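Long-range contact in alkylhalidase CmlS (Streptomyces venezuelae, PDB 3I3L), which is a flavin-dependent halogenase of chloramphenicol biosynthesis, carries FAD bound covalently through an aspartate, and probably acts as an oxidoreductase: residues Y88-F96 with P104-P112. Sequence-based numbering, arbitrary orientation.
Sequences YVKKPSATF and PWTFSFAAP
The rings of F96 and W105 form an offset stack, with the F96 ring over the six-membered ring of W105. Their centroids are 4.5 Å apart and the planes lie at 11°. The closest ring atoms are F96 CD2 and W105 CZ2, at 3.4 Å. F96 CB covers the five-membered ring on the same face as a CH-pi contact. W105 CG sits between its own backbone N and carbonyl carbon (chi1 75°), which brings the indole alongside F96. W105 NE1 is buried with no hydrogen-bond partner. With an alanine in place of W105, the F96 ring is likely to lose its stacking partner, and a gap would probably open beside M435 and I436 of helix 430-439.

The F109 ring has S93 CA over one face, a CH-pi contact 4.1 Å from the centroid. K91 CE lies at its edge, in the ring plane, 3.4 Å from F109 CE2. A bend at chi3 of K91 lays CE against this edge, while NZ goes on to a hydrogen bond with OG of S65, an FAD-binding residue.

T95 and T106 are joined by their hydroxyls, with OG1 to OG1 at 2.7 Å. The methyl CG2 of T106 packs on S93 CB.

The backbones pair in antiparallel register. A94 with F107 and F96 with W105 are hydrogen-bonded pairs. S93 with S108 and T95 with T106 are non-hydrogen-bonded pairs. Beyond the strand, F109 N bonds P92 O at 3.0 Å.

The arrangement is a buried antiparallel beta hairpin. It belongs to the mixed sheet of the FAD-binding domain, where strand 89-97 also pairs with strands 122-124 and 226-231.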
loop_
_atom_site.group_PDB
_atom_site.type_symbol
_atom_site.label_atom_id
_atom_site.label_comp_id
_atom_site.label_asym_id
_atom_site.label_seq_id
_atom_site.Cartn_x
_atom_site.Cartn_y
_atom_site.Cartn_z
ATOM N N TYR A 88 12.378 -13.893 -11.269
ATOM C CA TYR A 88 12.610 -12.976 -10.160
ATOM C C TYR A 88 12.679 -13.824 -8.915
ATOM O O TYR A 88 11.967 -14.818 -8.831
ATOM C CB TYR A 88 11.446 -11.991 -10.053
ATOM C CG TYR A 88 11.404 -10.933 -11.151
ATOM C CD1 TYR A 88 12.503 -10.178 -11.465
ATOM C CD2 TYR A 88 10.245 -10.693 -11.832
ATOM C CE1 TYR A 88 12.466 -9.249 -12.409
ATOM C CE2 TYR A 88 10.180 -9.723 -12.805
ATOM C CZ TYR A 88 11.288 -9.011 -13.094
ATOM O OH TYR A 88 11.248 -8.058 -14.070
ATOM N N VAL A 89 13.507 -13.447 -7.941
ATOM C CA VAL A 89 13.484 -14.169 -6.664
ATOM C C VAL A 89 12.050 -14.137 -6.091
ATOM O O VAL A 89 11.425 -13.055 -6.065
ATOM C CB VAL A 89 14.472 -13.537 -5.657
ATOM C CG1 VAL A 89 14.360 -14.202 -4.227
ATOM C CG2 VAL A 89 15.885 -13.655 -6.174
ATOM N N LYS A 90 11.525 -15.289 -5.649
ATOM C CA LYS A 90 10.161 -15.341 -5.094
ATOM C C LYS A 90 10.103 -14.960 -3.613
ATOM O O LYS A 90 10.934 -15.395 -2.807
ATOM C CB LYS A 90 9.451 -16.679 -5.338
ATOM C CG LYS A 90 9.201 -16.912 -6.844
ATOM C CD LYS A 90 7.760 -17.326 -7.190
ATOM C CE LYS A 90 7.169 -16.486 -8.418
ATOM N NZ LYS A 90 8.092 -16.419 -9.610
ATOM N N LYS A 91 9.110 -14.147 -3.269
ATOM C CA LYS A 91 8.963 -13.684 -1.874
ATOM C C LYS A 91 7.714 -14.261 -1.258
ATOM O O LYS A 91 6.633 -13.950 -1.716
ATOM C CB LYS A 91 8.911 -12.129 -1.804
ATOM C CG LYS A 91 8.256 -11.625 -0.513
ATOM C CD LYS A 91 8.647 -10.250 -0.207
ATOM C CE LYS A 91 7.683 -9.300 -0.696
ATOM N NZ LYS A 91 7.457 -8.152 0.359
ATOM N N PRO A 92 7.865 -15.086 -0.214
ATOM C CA PRO A 92 6.715 -15.774 0.429
ATOM C C PRO A 92 5.967 -14.909 1.416
ATOM O O PRO A 92 4.766 -15.125 1.705
ATOM C CB PRO A 92 7.383 -16.933 1.200
ATOM C CG PRO A 92 8.865 -16.511 1.349
ATOM C CD PRO A 92 9.172 -15.383 0.439
ATOM N N SER A 93 6.679 -13.919 1.945
ATOM C CA SER A 93 6.258 -13.211 3.151
ATOM C C SER A 93 7.165 -12.022 3.478
ATOM O O SER A 93 8.096 -11.709 2.745
ATOM C CB SER A 93 6.366 -14.163 4.318
ATOM O OG SER A 93 7.703 -14.636 4.403
ATOM N N ALA A 94 6.868 -11.368 4.592
ATOM C CA ALA A 94 7.784 -10.395 5.166
ATOM C C ALA A 94 8.037 -10.818 6.615
ATOM O O ALA A 94 7.094 -11.153 7.355
ATOM C CB ALA A 94 7.184 -9.019 5.073
ATOM N N THR A 95 9.294 -10.813 7.011
ATOM C CA THR A 95 9.644 -11.137 8.388
ATOM C C THR A 95 10.188 -9.920 9.160
ATOM O O THR A 95 10.977 -9.129 8.634
ATOM C CB THR A 95 10.580 -12.366 8.452
ATOM O OG1 THR A 95 9.872 -13.515 7.917
ATOM C CG2 THR A 95 10.989 -12.694 9.907
ATOM N N PHE A 96 9.758 -9.792 10.406
ATOM C CA PHE A 96 10.054 -8.630 11.235
ATOM C C PHE A 96 10.754 -9.017 12.526
ATOM O O PHE A 96 10.274 -9.905 13.259
ATOM C CB PHE A 96 8.754 -7.892 11.548
ATOM C CG PHE A 96 8.147 -7.259 10.358
ATOM C CD1 PHE A 96 8.426 -5.947 10.032
ATOM C CD2 PHE A 96 7.348 -7.987 9.522
ATOM C CE1 PHE A 96 7.906 -5.364 8.906
ATOM C CE2 PHE A 96 6.808 -7.400 8.364
ATOM C CZ PHE A 96 7.078 -6.083 8.066
ATOM N N PRO A 104 10.614 -13.347 16.771
ATOM C CA PRO A 104 10.334 -12.899 15.385
ATOM C C PRO A 104 8.866 -13.026 15.008
ATOM O O PRO A 104 8.178 -13.844 15.584
ATOM C CB PRO A 104 11.166 -13.875 14.512
ATOM C CG PRO A 104 12.217 -14.421 15.439
ATOM C CD PRO A 104 11.577 -14.470 16.822
ATOM N N TRP A 105 8.381 -12.201 14.085
ATOM C CA TRP A 105 7.095 -12.496 13.454
ATOM C C TRP A 105 7.095 -12.402 11.927
ATOM O O TRP A 105 7.901 -11.661 11.346
ATOM C CB TRP A 105 5.937 -11.697 14.084
ATOM C CG TRP A 105 5.904 -10.261 13.704
ATOM C CD1 TRP A 105 6.533 -9.192 14.340
ATOM C CD2 TRP A 105 5.159 -9.716 12.614
ATOM N NE1 TRP A 105 6.202 -8.013 13.680
ATOM C CE2 TRP A 105 5.368 -8.310 12.621
ATOM C CE3 TRP A 105 4.317 -10.289 11.617
ATOM C CZ2 TRP A 105 4.796 -7.471 11.655
ATOM C CZ3 TRP A 105 3.685 -9.429 10.684
ATOM C CH2 TRP A 105 3.947 -8.041 10.706
ATOM N N THR A 106 6.237 -13.187 11.267
ATOM C CA THR A 106 6.203 -13.212 9.824
ATOM C C THR A 106 4.794 -12.976 9.276
ATOM O O THR A 106 3.840 -13.615 9.754
ATOM C CB THR A 106 6.730 -14.572 9.317
ATOM O OG1 THR A 106 8.125 -14.666 9.621
ATOM C CG2 THR A 106 6.499 -14.761 7.776
ATOM N N PHE A 107 4.681 -12.092 8.278
ATOM C CA PHE A 107 3.414 -11.858 7.574
ATOM C C PHE A 107 3.322 -12.649 6.277
ATOM O O PHE A 107 3.925 -12.268 5.276
ATOM C CB PHE A 107 3.200 -10.358 7.292
ATOM C CG PHE A 107 1.857 -10.039 6.637
ATOM C CD1 PHE A 107 0.641 -10.420 7.239
ATOM C CD2 PHE A 107 1.795 -9.386 5.407
ATOM C CE1 PHE A 107 -0.599 -10.140 6.627
ATOM C CE2 PHE A 107 0.526 -9.076 4.797
ATOM C CZ PHE A 107 -0.642 -9.451 5.411
ATOM N N SER A 108 2.588 -13.762 6.310
ATOM C CA SER A 108 2.512 -14.697 5.183
ATOM C C SER A 108 1.679 -14.123 4.079
ATOM O O SER A 108 0.691 -13.437 4.340
ATOM C CB SER A 108 1.862 -16.029 5.592
ATOM O OG SER A 108 1.753 -16.879 4.446
ATOM N N PHE A 109 2.093 -14.374 2.842
ATOM C CA PHE A 109 1.275 -13.941 1.673
ATOM C C PHE A 109 0.224 -15.010 1.248
ATOM O O PHE A 109 -0.569 -14.789 0.300
ATOM C CB PHE A 109 2.165 -13.488 0.486
ATOM C CG PHE A 109 2.893 -12.197 0.737
ATOM C CD1 PHE A 109 2.435 -11.297 1.647
ATOM C CD2 PHE A 109 4.048 -11.918 0.083
ATOM C CE1 PHE A 109 3.124 -10.133 1.897
ATOM C CE2 PHE A 109 4.736 -10.730 0.329
ATOM C CZ PHE A 109 4.280 -9.859 1.252
ATOM N N ALA A 110 0.220 -16.142 1.970
ATOM C CA ALA A 110 -0.791 -17.216 1.829
ATOM C C ALA A 110 -2.175 -16.649 1.556
ATOM O O ALA A 110 -2.634 -15.728 2.304
ATOM C CB ALA A 110 -0.865 -18.012 3.100
ATOM N N ALA A 111 -2.824 -17.180 0.498
ATOM C CA ALA A 111 -4.220 -16.832 0.139
ATOM C C ALA A 111 -4.807 -17.742 -0.999
ATOM O O ALA A 111 -4.101 -18.034 -1.994
ATOM C CB ALA A 111 -4.343 -15.336 -0.241
ATOM N N PRO A 112 -6.091 -18.194 -0.851
ATOM C CA PRO A 112 -6.793 -18.975 -1.905
ATOM C C PRO A 112 -6.962 -18.200 -3.213
ATOM O O PRO A 112 -6.565 -18.695 -4.280
ATOM C CB PRO A 112 -8.178 -19.247 -1.289
ATOM C CG PRO A 112 -7.974 -19.123 0.215
ATOM C CD PRO A 112 -6.949 -17.996 0.346
#